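Local coordinates for protein arginase (RocF) (PDB 4G3H) that probably hydrolyses L-arginine to urea and L-ornithine at a site holding two manganese ions, at residues Met212-Leu223 against Leu265-Arg273. Residues are numbered along the deposited sequence; the frame is centred on the assembly and turned at random.
Sequences MQEVVQKTKESL and LLLESFKDR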
loop_
_atom_site.group_PDB
_atom_site.type_symbol
_atom_site.label_atom_id
_atom_site.label_comp_id
_atom_site.label_asym_id
_atom_site.label_seq_id
_atom_site.Cartn_x
_atom_site.Cartn_y
_atom_site.Cartn_z
ATOM N N MET A 212 10.741 16.515 -10.087
ATOM C CA MET A 212 10.756 15.175 -9.533
ATOM C C MET A 212 12.093 14.896 -8.856
ATOM O O MET A 212 12.151 14.201 -7.851
ATOM C CB MET A 212 10.525 14.167 -10.655
ATOM C CG MET A 212 10.084 12.806 -10.195
ATOM S SD MET A 212 9.702 11.788 -11.619
ATOM C CE MET A 212 8.185 12.571 -12.202
ATOM N N GLN A 213 13.169 15.437 -9.417
ATOM C CA GLN A 213 14.506 15.232 -8.854
ATOM C C GLN A 213 14.611 15.784 -7.429
ATOM O O GLN A 213 15.173 15.143 -6.544
ATOM C CB GLN A 213 15.570 15.896 -9.744
ATOM C CG GLN A 213 15.874 15.161 -11.054
ATOM C CD GLN A 213 14.654 15.009 -11.950
ATOM O OE1 GLN A 213 14.042 15.996 -12.363
ATOM N NE2 GLN A 213 14.296 13.766 -12.255
ATOM N N GLU A 214 14.072 16.975 -7.203
ATOM C CA GLU A 214 14.138 17.566 -5.879
ATOM C C GLU A 214 13.270 16.760 -4.921
ATOM O O GLU A 214 13.651 16.525 -3.778
ATOM C CB GLU A 214 13.672 19.018 -5.914
ATOM C CG GLU A 214 13.921 19.749 -4.611
ATOM C CD GLU A 214 13.466 21.189 -4.656
ATOM O OE1 GLU A 214 12.248 21.427 -4.806
ATOM O OE2 GLU A 214 14.326 22.084 -4.545
ATOM N N VAL A 215 12.104 16.333 -5.392
ATOM C CA VAL A 215 11.205 15.535 -4.565
ATOM C C VAL A 215 11.945 14.300 -4.060
ATOM O O VAL A 215 11.926 14.006 -2.873
ATOM C CB VAL A 215 9.942 15.090 -5.356
ATOM C CG1 VAL A 215 9.163 14.057 -4.554
ATOM C CG2 VAL A 215 9.054 16.297 -5.649
ATOM N N VAL A 216 12.616 13.587 -4.956
ATOM C CA VAL A 216 13.348 12.391 -4.554
ATOM C C VAL A 216 14.489 12.709 -3.586
ATOM O O VAL A 216 14.721 11.980 -2.616
ATOM C CB VAL A 216 13.910 11.649 -5.786
ATOM C CG1 VAL A 216 14.749 10.453 -5.348
ATOM C CG2 VAL A 216 12.762 11.186 -6.666
ATOM N N GLN A 217 15.198 13.803 -3.846
ATOM C CA GLN A 217 16.317 14.199 -2.998
ATOM C C GLN A 217 15.833 14.517 -1.584
ATOM O O GLN A 217 16.455 14.115 -0.594
ATOM C CB GLN A 217 17.024 15.409 -3.613
ATOM C CG GLN A 217 18.409 15.689 -3.053
ATOM C CD GLN A 217 19.290 14.458 -3.054
ATOM O OE1 GLN A 217 19.314 13.693 -4.022
ATOM N NE2 GLN A 217 20.026 14.260 -1.967
ATOM N N LYS A 218 14.722 15.242 -1.489
ATOM C CA LYS A 218 14.159 15.585 -0.188
ATOM C C LYS A 218 13.626 14.323 0.489
ATOM O O LYS A 218 13.553 14.254 1.718
ATOM C CB LYS A 218 13.030 16.609 -0.335
ATOM C CG LYS A 218 13.474 18.004 -0.763
ATOM C CD LYS A 218 12.280 18.952 -0.807
ATOM C CE LYS A 218 12.638 20.312 -1.404
ATOM N NZ LYS A 218 11.440 21.200 -1.575
ATOM N N THR A 219 13.249 13.328 -0.318
ATOM C CA THR A 219 12.744 12.064 0.223
ATOM C C THR A 219 13.897 11.321 0.897
ATOM O O THR A 219 13.724 10.738 1.970
ATOM C CB THR A 219 12.138 11.165 -0.883
ATOM O OG1 THR A 219 10.965 11.794 -1.417
ATOM C CG2 THR A 219 11.756 9.800 -0.315
ATOM N N LYS A 220 15.071 11.356 0.264
ATOM C CA LYS A 220 16.273 10.709 0.800
ATOM C C LYS A 220 16.625 11.318 2.147
ATOM O O LYS A 220 16.978 10.614 3.090
ATOM C CB LYS A 220 17.456 10.907 -0.141
ATOM C CG LYS A 220 17.352 10.175 -1.457
ATOM C CD LYS A 220 18.519 10.541 -2.349
ATOM C CE LYS A 220 18.541 9.709 -3.616
ATOM N NZ LYS A 220 19.610 10.179 -4.547
ATOM N N GLU A 221 16.530 12.641 2.220
ATOM C CA GLU A 221 16.830 13.368 3.443
ATOM C C GLU A 221 15.945 12.879 4.578
ATOM O O GLU A 221 16.438 12.564 5.659
ATOM C CB GLU A 221 16.637 14.869 3.210
ATOM C CG GLU A 221 17.593 15.428 2.162
ATOM C CD GLU A 221 17.322 16.882 1.800
ATOM O OE1 GLU A 221 18.111 17.444 1.008
ATOM O OE2 GLU A 221 16.329 17.460 2.294
ATOM N N SER A 222 14.644 12.797 4.321
ATOM C CA SER A 222 13.683 12.338 5.323
ATOM C C SER A 222 13.905 10.886 5.736
ATOM O O SER A 222 13.605 10.498 6.865
ATOM C CB SER A 222 12.252 12.472 4.793
ATOM O OG SER A 222 11.889 13.825 4.582
ATOM N N LEU A 223 14.436 10.089 4.816
ATOM C CA LEU A 223 14.648 8.666 5.051
ATOM C C LEU A 223 16.091 8.242 5.298
ATOM O O LEU A 223 16.381 7.051 5.397
ATOM C CB LEU A 223 14.087 7.883 3.859
ATOM C CG LEU A 223 12.711 7.235 4.026
ATOM C CD1 LEU A 223 11.744 8.194 4.708
ATOM C CD2 LEU A 223 12.199 6.797 2.665
ATOM N N LEU A 265 12.538 6.207 -10.422
ATOM C CA LEU A 265 13.518 6.941 -9.626
ATOM C C LEU A 265 13.513 6.490 -8.167
ATOM O O LEU A 265 14.570 6.302 -7.559
ATOM C CB LEU A 265 13.226 8.440 -9.706
ATOM C CG LEU A 265 14.048 9.270 -10.695
ATOM C CD1 LEU A 265 14.271 8.516 -11.991
ATOM C CD2 LEU A 265 13.326 10.588 -10.939
ATOM N N LEU A 266 12.322 6.321 -7.600
ATOM C CA LEU A 266 12.224 5.890 -6.216
ATOM C C LEU A 266 12.783 4.479 -6.047
ATOM O O LEU A 266 13.477 4.192 -5.068
ATOM C CB LEU A 266 10.766 5.921 -5.740
ATOM C CG LEU A 266 10.085 7.269 -5.482
ATOM C CD1 LEU A 266 8.681 7.003 -4.988
ATOM C CD2 LEU A 266 10.850 8.078 -4.447
ATOM N N LEU A 267 12.470 3.597 -6.993
ATOM C CA LEU A 267 12.943 2.221 -6.914
ATOM C C LEU A 267 14.463 2.151 -7.030
ATOM O O LEU A 267 15.115 1.371 -6.335
ATOM C CB LEU A 267 12.300 1.366 -8.013
ATOM C CG LEU A 267 10.778 1.200 -7.919
ATOM C CD1 LEU A 267 10.272 0.339 -9.067
ATOM C CD2 LEU A 267 10.422 0.574 -6.580
ATOM N N GLU A 268 15.026 2.972 -7.905
ATOM C CA GLU A 268 16.466 2.986 -8.092
ATOM C C GLU A 268 17.157 3.684 -6.916
ATOM O O GLU A 268 18.193 3.226 -6.437
ATOM C CB GLU A 268 16.810 3.691 -9.403
ATOM C CG GLU A 268 18.183 3.355 -9.956
ATOM C CD GLU A 268 18.351 1.874 -10.238
ATOM O OE1 GLU A 268 17.454 1.283 -10.880
ATOM O OE2 GLU A 268 19.384 1.307 -9.825
ATOM N N SER A 269 16.576 4.782 -6.444
ATOM C CA SER A 269 17.156 5.529 -5.334
ATOM C C SER A 269 17.141 4.779 -4.009
ATOM O O SER A 269 17.986 5.027 -3.152
ATOM C CB SER A 269 16.425 6.856 -5.152
ATOM O OG SER A 269 16.501 7.641 -6.325
ATOM N N PHE A 270 16.187 3.871 -3.831
ATOM C CA PHE A 270 16.087 3.121 -2.579
ATOM C C PHE A 270 16.181 1.613 -2.776
ATOM O O PHE A 270 15.759 0.846 -1.917
ATOM C CB PHE A 270 14.774 3.470 -1.870
ATOM C CG PHE A 270 14.657 4.925 -1.500
ATOM C CD1 PHE A 270 15.480 5.475 -0.517
ATOM C CD2 PHE A 270 13.759 5.755 -2.172
ATOM C CE1 PHE A 270 15.418 6.830 -0.210
ATOM C CE2 PHE A 270 13.684 7.111 -1.878
ATOM C CZ PHE A 270 14.519 7.655 -0.891
ATOM N N LYS A 271 16.754 1.197 -3.898
ATOM C CA LYS A 271 16.898 -0.220 -4.227
ATOM C C LYS A 271 17.418 -1.097 -3.079
ATOM O O LYS A 271 16.903 -2.190 -2.847
ATOM C CB LYS A 271 17.822 -0.377 -5.439
ATOM C CG LYS A 271 18.002 -1.814 -5.906
ATOM C CD LYS A 271 16.784 -2.334 -6.659
ATOM C CE LYS A 271 16.805 -1.913 -8.125
ATOM N NZ LYS A 271 16.784 -0.438 -8.320
ATOM N N ASP A 272 18.429 -0.612 -2.366
ATOM C CA ASP A 272 19.039 -1.361 -1.269
ATOM C C ASP A 272 18.193 -1.582 -0.023
ATOM O O ASP A 272 18.244 -2.655 0.579
ATOM C CB ASP A 272 20.354 -0.701 -0.855
ATOM C CG ASP A 272 21.516 -1.118 -1.731
ATOM O OD1 ASP A 272 21.426 -0.949 -2.963
ATOM O OD2 ASP A 272 22.523 -1.615 -1.183
ATOM N N ARG A 273 17.418 -0.581 0.377
ATOM C CA ARG A 273 16.611 -0.717 1.584
ATOM C C ARG A 273 15.135 -1.066 1.363
ATOM O O ARG A 273 14.414 -1.330 2.323
ATOM C CB ARG A 273 16.726 0.560 2.422
ATOM C CG ARG A 273 18.123 0.808 2.990
ATOM C CD ARG A 273 18.194 2.138 3.739
ATOM N NE ARG A 273 18.065 3.280 2.832
ATOM C CZ ARG A 273 17.936 4.544 3.226
ATOM N NH1 ARG A 273 17.914 4.850 4.519
ATOM N NH2 ARG A 273 17.827 5.509 2.323
HETATM O O HOH W 1 18.338 8.105 2.557
#
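The ring of Phe270 has Leu223 over one face, its CD2 off-centre and 4.2 Å above the plane, and the CB of the preceding Ser269 over the opposite face; Lys220 N, Leu266 CD2 and Arg273 NH2 sit around the perimeter, level with the ring. This is a worked example of how an alpha/beta fold of the arginase family packs neighbouring helices side by side against its parallel sheet: residues 212-223 and 265-269 run in broadly the same direction, their short axes crossing at -38°, and strand 228-234 lies between them in sequence. Phe270 leaves the helical conformation, and the outer rim of its ring meets Thr219 CG2, 3.5 Å from CZ, and the CG of Lys220, both approaching obliquely. Thr219 OG1, meanwhile, is turned back to Val215 O, so the threonine offers its methyl group to the ring. Ile229 and Leu113, from two strands of the sheet, also touch Phe270, placing it in the buried layer between helices and strands.

Toward the start of 212-223 the contact is largely apolar. Val216 divides its branches: CG2 reaches Leu265 CB and Leu266 CD2, while CG1, anti to the backbone N (chi1 176°), meets Ser269 OG at 3.5 Å. That hydroxyl donates to Leu265 O, 2.7 Å from it, on the opposite face of the carbonyl from Ser269 N. Leu265 CD2 touches both Met212 SD and, at 3.6 Å, Gln213 NE2.

Polar bonds close the other end. The guanidinium of Arg273 spans two backbone carbonyls of 212-223. Its NH2 donates to a water that in turn donates to Lys220 O. NH1, which also bonds Val226 O, donates to Leu223 O at 2.8 Å. This last bond is bent, 139° at the hydrogen, with NH1 tilted out of the carbonyl plane of Leu223.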